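PDB 3ONT: spot 14 protein from Mus musculus, which helps regulate lipogenesis, especially in the lactating mammary gland, and may act as a transcriptional coactivator. Local coordinates for residues R27-V32 with M64-C69; M34-L39 with T60-L65; C69-H74 with A117-H122. All blocks are in the same frame, centred on the assembly; numbering follows the deposited sequence.

Contact 1: R27-V32 with M64-C69; sequences RNMEQV and MLKSIC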
loop_
_atom_site.group_PDB
_atom_site.type_symbol
_atom_site.label_atom_id
_atom_site.label_comp_id
_atom_site.label_asym_id
_atom_site.label_seq_id
_atom_site.Cartn_x
_atom_site.Cartn_y
_atom_site.Cartn_z
ATOM N N ARG A 27 17.057 -5.232 -7.655
ATOM C CA ARG A 27 17.893 -6.435 -7.775
ATOM C C ARG A 27 18.966 -6.287 -8.846
ATOM O O ARG A 27 20.117 -6.684 -8.631
ATOM C CB ARG A 27 17.081 -7.698 -7.974
ATOM C CG ARG A 27 16.541 -8.234 -6.657
ATOM C CD ARG A 27 15.237 -9.005 -6.870
ATOM N NE ARG A 27 14.678 -9.501 -5.611
ATOM C CZ ARG A 27 15.116 -10.581 -4.960
ATOM N NH1 ARG A 27 16.138 -11.294 -5.438
ATOM N NH2 ARG A 27 14.531 -10.942 -3.820
ATOM N N ASN A 28 18.603 -5.688 -9.974
ATOM C CA ASN A 28 19.584 -5.360 -10.971
ATOM C C ASN A 28 20.641 -4.395 -10.446
ATOM O O ASN A 28 21.840 -4.566 -10.743
ATOM C CB ASN A 28 18.954 -4.783 -12.228
ATOM C CG ASN A 28 19.978 -4.588 -13.328
ATOM O OD1 ASN A 28 20.269 -3.462 -13.723
ATOM N ND2 ASN A 28 20.580 -5.692 -13.790
HETATM N N MSE A 29 20.202 -3.386 -9.684
HETATM C CA MSE A 29 21.103 -2.432 -9.056
HETATM C C MSE A 29 22.116 -3.172 -8.190
HETATM O O MSE A 29 23.314 -2.865 -8.231
HETATM C CB MSE A 29 20.333 -1.429 -8.204
HETATM C CG MSE A 29 21.176 -0.306 -7.656
HETATM SE SE MSE A 29 20.226 0.845 -6.402
HETATM C CE MSE A 29 19.948 -0.463 -4.969
ATOM N N GLU A 30 21.656 -4.152 -7.420
ATOM C CA GLU A 30 22.571 -4.897 -6.576
ATOM C C GLU A 30 23.545 -5.791 -7.346
ATOM O O GLU A 30 24.663 -5.988 -6.889
ATOM C CB GLU A 30 21.833 -5.693 -5.518
ATOM C CG GLU A 30 21.015 -4.828 -4.595
ATOM C CD GLU A 30 20.025 -5.648 -3.777
ATOM O OE1 GLU A 30 20.408 -6.729 -3.289
ATOM O OE2 GLU A 30 18.860 -5.228 -3.621
ATOM N N GLN A 31 23.153 -6.317 -8.503
ATOM C CA GLN A 31 24.096 -7.088 -9.312
ATOM C C GLN A 31 25.171 -6.160 -9.826
ATOM O O GLN A 31 26.336 -6.517 -9.817
ATOM C CB GLN A 31 23.444 -7.775 -10.511
ATOM C CG GLN A 31 22.224 -8.630 -10.206
ATOM C CD GLN A 31 22.533 -9.855 -9.354
ATOM O OE1 GLN A 31 23.591 -10.496 -9.500
ATOM N NE2 GLN A 31 21.590 -10.209 -8.475
ATOM N N VAL A 32 24.772 -4.971 -10.267
ATOM C CA VAL A 32 25.675 -4.010 -10.913
ATOM C C VAL A 32 26.660 -3.353 -9.941
ATOM O O VAL A 32 27.863 -3.229 -10.240
ATOM C CB VAL A 32 24.875 -2.920 -11.673
ATOM C CG1 VAL A 32 25.753 -1.735 -12.050
ATOM C CG2 VAL A 32 24.201 -3.517 -12.910
HETATM N N MSE A 64 19.007 2.627 1.577
HETATM C CA MSE A 64 17.581 2.818 1.782
HETATM C C MSE A 64 16.790 2.075 0.706
HETATM O O MSE A 64 15.825 1.371 1.009
HETATM C CB MSE A 64 17.232 4.304 1.787
HETATM C CG MSE A 64 15.783 4.573 2.153
HETATM SE SE MSE A 64 15.173 6.427 1.856
HETATM C CE MSE A 64 15.232 6.410 -0.107
ATOM N N LEU A 65 17.210 2.248 -0.547
ATOM C CA LEU A 65 16.591 1.579 -1.670
ATOM C C LEU A 65 16.528 0.075 -1.413
ATOM O O LEU A 65 15.468 -0.536 -1.565
ATOM C CB LEU A 65 17.365 1.877 -2.946
ATOM C CG LEU A 65 17.289 3.303 -3.498
ATOM C CD1 LEU A 65 18.196 3.426 -4.700
ATOM C CD2 LEU A 65 15.870 3.663 -3.873
ATOM N N LYS A 66 17.646 -0.515 -0.983
ATOM C CA LYS A 66 17.686 -1.942 -0.678
ATOM C C LYS A 66 16.752 -2.282 0.454
ATOM O O LYS A 66 16.101 -3.334 0.466
ATOM C CB LYS A 66 19.094 -2.386 -0.323
ATOM C CG LYS A 66 19.970 -2.632 -1.544
ATOM C CD LYS A 66 21.438 -2.394 -1.227
ATOM C CE LYS A 66 22.086 -3.500 -0.387
ATOM N NZ LYS A 66 23.140 -2.860 0.454
ATOM N N SER A 67 16.661 -1.377 1.405
ATOM C CA SER A 67 15.911 -1.662 2.609
ATOM C C SER A 67 14.392 -1.683 2.336
ATOM O O SER A 67 13.654 -2.527 2.855
ATOM C CB SER A 67 16.291 -0.653 3.668
ATOM O OG SER A 67 15.541 -0.884 4.821
ATOM N N ILE A 68 13.940 -0.760 1.499
ATOM C CA ILE A 68 12.565 -0.728 1.059
ATOM C C ILE A 68 12.279 -1.953 0.190
ATOM O O ILE A 68 11.244 -2.601 0.331
ATOM C CB ILE A 68 12.294 0.559 0.295
ATOM C CG1 ILE A 68 12.317 1.736 1.273
ATOM C CG2 ILE A 68 10.987 0.458 -0.484
ATOM C CD1 ILE A 68 12.122 3.062 0.626
ATOM N N CYS A 69 13.216 -2.303 -0.678
ATOM C CA CYS A 69 13.056 -3.495 -1.493
ATOM C C CYS A 69 12.872 -4.768 -0.669
ATOM O O CYS A 69 12.115 -5.654 -1.058
ATOM C CB CYS A 69 14.227 -3.655 -2.442
ATOM S SG CYS A 69 13.982 -5.006 -3.574
#
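E30 and K66 mark the closest pairing of the two backbones, their CA atoms 8.2 Å apart, where the short helical segments 27-32 and 64-69 run roughly antiparallel at 135° with their axes approaching to 10.8 Å. No hydrogen bond spans that gap, and the side chains of M29, E30, L65 and K66 do the touching. M29, present in the crystal as selenomethionine, reaches out with its CG anti to the backbone N (chi1 -173°), runs on extended to the selenium, and then bends at chi3. That shape lays its chain across L65 at about a right angle: the SE atom of M29 rests 3.7 Å from CD1 of L65, one methyl of the leucine fork. Beyond the bend, the CE methyl of M29 sits between the two neighbours on the facing helix, 4.0 Å from CB of L65 and 4.1 Å from CG of K66. This is apolar packing between helices 15-32 and 58-73, two neighbouring members of the helical bundle that makes up the Spot 14 fold. The second subunit closes in on the same patch, with T141 of that subunit packing on M29 and A137 of that subunit on L65. Toward the more open side the contact changes character. E30 and K66 meet through the aliphatic stem of the lysine, whose CG lies 3.5 Å from OE2 of the glutamate. The lysine then bends at chi3 and carries its ammonium off, so NZ of K66 stays 6.0 Å from OE1 of E30: opposite charges, but no salt bridge, and any attraction is probably modest. Further along helix 58-73, C69 packs on Y22, S23 and V26 of helix 15-32, and the Y22 hydroxyl bonds to the backbone O of L65.

Contact 2: M34-L39 with T60-L65; sequences MIPSLL and TYFTML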
loop_
_atom_site.group_PDB
_atom_site.type_symbol
_atom_site.label_atom_id
_atom_site.label_comp_id
_atom_site.label_asym_id
_atom_site.label_seq_id
_atom_site.Cartn_x
_atom_site.Cartn_y
_atom_site.Cartn_z
HETATM N N MSE A 34 28.926 -3.630 -7.743
HETATM C CA MSE A 34 29.800 -4.692 -7.258
HETATM C C MSE A 34 30.619 -4.281 -6.039
HETATM O O MSE A 34 30.871 -5.110 -5.148
HETATM C CB MSE A 34 30.751 -5.103 -8.372
HETATM C CG MSE A 34 30.054 -5.638 -9.610
HETATM SE SE MSE A 34 30.221 -7.575 -9.758
HETATM C CE MSE A 34 29.110 -8.124 -8.233
ATOM N N ILE A 35 31.060 -3.018 -6.020
ATOM C CA ILE A 35 31.886 -2.493 -4.939
ATOM C C ILE A 35 31.132 -1.295 -4.338
ATOM O O ILE A 35 31.329 -0.131 -4.740
ATOM C CB ILE A 35 33.336 -2.108 -5.424
ATOM C CG1 ILE A 35 33.916 -3.185 -6.359
ATOM C CG2 ILE A 35 34.268 -1.840 -4.225
ATOM C CD1 ILE A 35 35.206 -2.808 -7.061
ATOM N N PRO A 36 30.246 -1.580 -3.373
ATOM C CA PRO A 36 29.336 -0.540 -2.874
ATOM C C PRO A 36 30.053 0.582 -2.128
ATOM O O PRO A 36 29.516 1.690 -2.024
ATOM C CB PRO A 36 28.377 -1.316 -1.937
ATOM C CG PRO A 36 28.475 -2.764 -2.387
ATOM C CD PRO A 36 29.939 -2.912 -2.805
ATOM N N SER A 37 31.257 0.320 -1.621
ATOM C CA SER A 37 32.015 1.350 -0.872
ATOM C C SER A 37 32.456 2.507 -1.783
ATOM O O SER A 37 32.720 3.592 -1.300
ATOM C CB SER A 37 33.221 0.741 -0.179
ATOM O OG SER A 37 34.032 0.137 -1.164
ATOM N N LEU A 38 32.510 2.276 -3.093
ATOM C CA LEU A 38 32.761 3.336 -4.078
ATOM C C LEU A 38 31.656 4.418 -4.066
ATOM O O LEU A 38 31.885 5.547 -4.533
ATOM C CB LEU A 38 32.915 2.749 -5.496
ATOM C CG LEU A 38 34.075 1.758 -5.683
ATOM C CD1 LEU A 38 34.216 1.394 -7.147
ATOM C CD2 LEU A 38 35.445 2.243 -5.119
ATOM N N LEU A 39 30.470 4.071 -3.555
ATOM C CA LEU A 39 29.364 5.030 -3.430
ATOM C C LEU A 39 29.524 5.964 -2.233
ATOM O O LEU A 39 28.885 7.015 -2.180
ATOM C CB LEU A 39 28.014 4.313 -3.337
ATOM C CG LEU A 39 27.545 3.431 -4.501
ATOM C CD1 LEU A 39 26.205 2.725 -4.198
ATOM C CD2 LEU A 39 27.411 4.239 -5.799
ATOM N N THR A 60 24.226 5.849 1.507
ATOM C CA THR A 60 23.102 5.834 2.433
ATOM C C THR A 60 21.806 5.624 1.654
ATOM O O THR A 60 20.897 4.910 2.091
ATOM C CB THR A 60 22.987 7.171 3.173
ATOM O OG1 THR A 60 24.288 7.588 3.602
ATOM C CG2 THR A 60 22.059 7.066 4.380
ATOM N N TYR A 61 21.741 6.243 0.481
ATOM C CA TYR A 61 20.573 6.197 -0.345
ATOM C C TYR A 61 20.383 4.810 -0.949
ATOM O O TYR A 61 19.293 4.220 -0.888
ATOM C CB TYR A 61 20.712 7.229 -1.445
ATOM C CG TYR A 61 19.431 7.475 -2.158
ATOM C CD1 TYR A 61 18.380 8.126 -1.523
ATOM C CD2 TYR A 61 19.255 7.047 -3.466
ATOM C CE1 TYR A 61 17.189 8.349 -2.174
ATOM C CE2 TYR A 61 18.052 7.262 -4.131
ATOM C CZ TYR A 61 17.034 7.909 -3.477
ATOM O OH TYR A 61 15.855 8.126 -4.127
ATOM N N PHE A 62 21.437 4.308 -1.566
ATOM C CA PHE A 62 21.517 2.932 -2.011
ATOM C C PHE A 62 21.012 1.985 -0.897
ATOM O O PHE A 62 20.140 1.150 -1.120
ATOM C CB PHE A 62 22.982 2.699 -2.386
ATOM C CG PHE A 62 23.355 1.284 -2.642
ATOM C CD1 PHE A 62 23.081 0.688 -3.856
ATOM C CD2 PHE A 62 24.080 0.567 -1.687
ATOM C CE1 PHE A 62 23.489 -0.633 -4.110
ATOM C CE2 PHE A 62 24.487 -0.746 -1.919
ATOM C CZ PHE A 62 24.188 -1.347 -3.132
ATOM N N THR A 63 21.521 2.152 0.312
ATOM C CA THR A 63 21.071 1.339 1.428
ATOM C C THR A 63 19.559 1.420 1.646
ATOM O O THR A 63 18.900 0.397 1.859
ATOM C CB THR A 63 21.822 1.747 2.672
ATOM O OG1 THR A 63 23.176 1.358 2.483
ATOM C CG2 THR A 63 21.315 1.053 3.899
HETATM N N MSE A 64 19.007 2.627 1.577
HETATM C CA MSE A 64 17.581 2.818 1.782
HETATM C C MSE A 64 16.790 2.075 0.706
HETATM O O MSE A 64 15.825 1.371 1.009
HETATM C CB MSE A 64 17.232 4.304 1.787
HETATM C CG MSE A 64 15.783 4.573 2.153
HETATM SE SE MSE A 64 15.173 6.427 1.856
HETATM C CE MSE A 64 15.232 6.410 -0.107
ATOM N N LEU A 65 17.210 2.248 -0.547
ATOM C CA LEU A 65 16.591 1.579 -1.670
ATOM C C LEU A 65 16.528 0.075 -1.413
ATOM O O LEU A 65 15.468 -0.536 -1.565
ATOM C CB LEU A 65 17.365 1.877 -2.946
ATOM C CG LEU A 65 17.289 3.303 -3.498
ATOM C CD1 LEU A 65 18.196 3.426 -4.700
ATOM C CD2 LEU A 65 15.870 3.663 -3.873
#
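L39 and F62 make the CH-pi part of this contact. The CD1 methyl of L39 lies over one face of the F62 ring, 3.9 Å from the centroid and 25° off the ring normal. It is offset toward the rim and nearest to CG, at 3.6 Å. F62 has its own CG anti to the backbone N (chi1 169°), which sends the ring out from helix 58-73 toward the 36-39 turn. The remaining touch is plainly apolar: CB of P36 comes obliquely to CE2 of F62, 3.9 Å away. No hydrogen bond crosses between the two segments; their backbone bonds are local (L39 N to P36 O, M64 N to T60 O), while Y61 OH bonds to E112. With an alanine in place of F62 the ring is gone, and the L39 methyl and CB of P36 would probably face a gap between turn and helix. V33 also packs on both L39 and F62, and Y144 of the second subunit bonds to the backbone N of I35. The whole is a 3-10 turn folded back on a helix through one aromatic side chain, at the start of the connection between two helices of a helical bundle.

Contact 3: C69-H74 with A117-H122; sequences CVEVDH and AQFHLH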
loop_
_atom_site.group_PDB
_atom_site.type_symbol
_atom_site.label_atom_id
_atom_site.label_comp_id
_atom_site.label_asym_id
_atom_site.label_seq_id
_atom_site.Cartn_x
_atom_site.Cartn_y
_atom_site.Cartn_z
ATOM N N CYS A 69 13.216 -2.303 -0.678
ATOM C CA CYS A 69 13.056 -3.495 -1.493
ATOM C C CYS A 69 12.872 -4.768 -0.669
ATOM O O CYS A 69 12.115 -5.654 -1.058
ATOM C CB CYS A 69 14.227 -3.655 -2.442
ATOM S SG CYS A 69 13.982 -5.006 -3.574
ATOM N N VAL A 70 13.558 -4.871 0.464
ATOM C CA VAL A 70 13.395 -6.047 1.339
ATOM C C VAL A 70 11.946 -6.137 1.839
ATOM O O VAL A 70 11.399 -7.228 2.010
ATOM C CB VAL A 70 14.414 -6.051 2.520
ATOM C CG1 VAL A 70 14.006 -7.028 3.615
ATOM C CG2 VAL A 70 15.817 -6.368 2.014
ATOM N N GLU A 71 11.315 -4.985 2.048
ATOM C CA GLU A 71 9.935 -4.968 2.506
ATOM C C GLU A 71 8.935 -5.236 1.379
ATOM O O GLU A 71 7.939 -5.918 1.581
ATOM C CB GLU A 71 9.642 -3.694 3.282
ATOM C CG GLU A 71 10.053 -3.874 4.741
ATOM C CD GLU A 71 10.105 -2.582 5.564
ATOM O OE1 GLU A 71 10.123 -1.453 4.987
ATOM O OE2 GLU A 71 10.132 -2.716 6.818
ATOM N N VAL A 72 9.224 -4.721 0.193
ATOM C CA VAL A 72 8.447 -5.008 -0.985
ATOM C C VAL A 72 8.485 -6.501 -1.290
ATOM O O VAL A 72 7.493 -7.056 -1.721
ATOM C CB VAL A 72 8.969 -4.205 -2.185
ATOM C CG1 VAL A 72 8.356 -4.692 -3.484
ATOM C CG2 VAL A 72 8.724 -2.708 -1.986
ATOM N N ASP A 73 9.622 -7.152 -1.056
ATOM C CA ASP A 73 9.801 -8.571 -1.395
ATOM C C ASP A 73 9.158 -9.532 -0.398
ATOM O O ASP A 73 8.915 -10.697 -0.725
ATOM C CB ASP A 73 11.286 -8.919 -1.549
ATOM C CG ASP A 73 11.877 -8.405 -2.850
ATOM O OD1 ASP A 73 11.110 -8.080 -3.774
ATOM O OD2 ASP A 73 13.125 -8.321 -2.950
ATOM N N HIS A 74 8.914 -9.050 0.820
ATOM C CA HIS A 74 8.281 -9.854 1.860
ATOM C C HIS A 74 6.764 -9.670 1.859
ATOM O O HIS A 74 6.094 -10.037 2.826
ATOM C CB HIS A 74 8.874 -9.541 3.236
ATOM C CG HIS A 74 10.186 -10.215 3.488
ATOM N ND1 HIS A 74 11.381 -9.728 2.997
ATOM C CD2 HIS A 74 10.492 -11.347 4.166
ATOM C CE1 HIS A 74 12.365 -10.529 3.365
ATOM N NE2 HIS A 74 11.852 -11.519 4.075
ATOM N N ALA A 117 10.433 5.984 5.901
ATOM C CA ALA A 117 9.505 6.138 7.022
ATOM C C ALA A 117 8.074 6.363 6.532
ATOM O O ALA A 117 7.134 5.770 7.053
ATOM C CB ALA A 117 9.941 7.278 7.895
ATOM N N GLN A 118 7.932 7.226 5.531
ATOM C CA GLN A 118 6.655 7.494 4.892
ATOM C C GLN A 118 6.091 6.220 4.258
ATOM O O GLN A 118 4.938 5.859 4.506
ATOM C CB GLN A 118 6.794 8.631 3.870
ATOM C CG GLN A 118 7.062 9.982 4.545
ATOM C CD GLN A 118 7.369 11.129 3.560
ATOM O OE1 GLN A 118 6.988 11.092 2.376
ATOM N NE2 GLN A 118 8.050 12.165 4.063
ATOM N N PHE A 119 6.930 5.519 3.497
ATOM C CA PHE A 119 6.553 4.269 2.860
ATOM C C PHE A 119 6.003 3.342 3.917
ATOM O O PHE A 119 4.906 2.796 3.779
ATOM C CB PHE A 119 7.767 3.639 2.169
ATOM C CG PHE A 119 7.532 2.242 1.666
ATOM C CD1 PHE A 119 6.851 2.020 0.462
ATOM C CD2 PHE A 119 8.023 1.142 2.365
ATOM C CE1 PHE A 119 6.631 0.707 -0.033
ATOM C CE2 PHE A 119 7.813 -0.178 1.886
ATOM C CZ PHE A 119 7.112 -0.389 0.687
ATOM N N HIS A 120 6.765 3.180 4.992
ATOM C CA HIS A 120 6.373 2.300 6.071
ATOM C C HIS A 120 5.032 2.732 6.668
ATOM O O HIS A 120 4.160 1.898 6.897
ATOM C CB HIS A 120 7.461 2.243 7.135
ATOM C CG HIS A 120 7.255 1.151 8.134
ATOM N ND1 HIS A 120 6.865 1.395 9.436
ATOM C CD2 HIS A 120 7.354 -0.199 8.017
ATOM C CE1 HIS A 120 6.744 0.243 10.078
ATOM N NE2 HIS A 120 7.033 -0.741 9.241
ATOM N N LEU A 121 4.853 4.028 6.893
ATOM C CA LEU A 121 3.588 4.499 7.423
ATOM C C LEU A 121 2.411 4.065 6.519
ATOM O O LEU A 121 1.468 3.435 6.988
ATOM C CB LEU A 121 3.585 6.012 7.597
ATOM C CG LEU A 121 2.186 6.623 7.815
ATOM C CD1 LEU A 121 1.482 6.098 9.082
ATOM C CD2 LEU A 121 2.301 8.123 7.861
ATOM N N HIS A 122 2.498 4.401 5.236
ATOM C CA HIS A 122 1.535 3.982 4.230
ATOM C C HIS A 122 1.269 2.486 4.180
ATOM O O HIS A 122 0.117 2.076 4.370
ATOM C CB HIS A 122 1.954 4.516 2.883
ATOM C CG HIS A 122 1.948 6.008 2.836
ATOM N ND1 HIS A 122 0.910 6.760 3.351
ATOM C CD2 HIS A 122 2.855 6.892 2.365
ATOM C CE1 HIS A 122 1.173 8.043 3.187
ATOM N NE2 HIS A 122 2.350 8.150 2.593
#
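Beside E71 and V72, which meet F119 and H120 across the contact, the shortest polar bond runs within segment 69-74: H74 ND1 donates to the carbonyl O of V70 at 2.7 Å. The N-H...O angle is 159°, and the carbonyl oxygen lies close to the imidazole plane, so the H74 ring is held turned back toward V70. Across to segment 117-122 there is no hydrogen bond. F119 has its CG anti to the backbone N (chi1 171°), which carries the ring across to E71 and V72. E71 stretches out beyond CG, and its carboxylate serves two aromatic neighbours. OE1 of E71 stands at the edge of the F119 ring, near its plane and 4.1 Å from CE2, where the C-H edge would suit the negative oxygen. OE2 of E71 comes obliquely to H120, 3.9 Å from CD2 and 4.4 Å from NE2, and the carboxylate and imidazole planes are only 18° apart. On the apolar side, the CG2 methyl of V72 touches CZ of F119 at 3.9 Å, the two side chains crossing at about a right angle. This is side-by-side packing of helices 58-73 and 115-147 in the alpha-helical bundle, nearly parallel here, with M19 of helix 15-32 against V72, and L130 and L126 of the second subunit covering V72 and F119.

Helix 58-73 runs through all three contacts: contact 2 uses its earlier turns, contact 1 its middle and contact 3 its end. The centres of contacts 1 and 2 lie about 9 Å apart, and CE of M29 meets CD1 of F62 at 3.5 Å, making one apolar patch of the two. Contacts 1 and 3, with centres about 13 Å apart, are tied by a salt bridge from NH2 of R27 to OD2 of D73 (3.1 Å) and by I68 packing on F119. Contacts 2 and 3, about 18 Å apart between centres, are joined only through helix 58-73, with no other touch between them. Each contact also touches the second subunit, so the same stretch of the bundle also lies against the partner subunit of the homodimer.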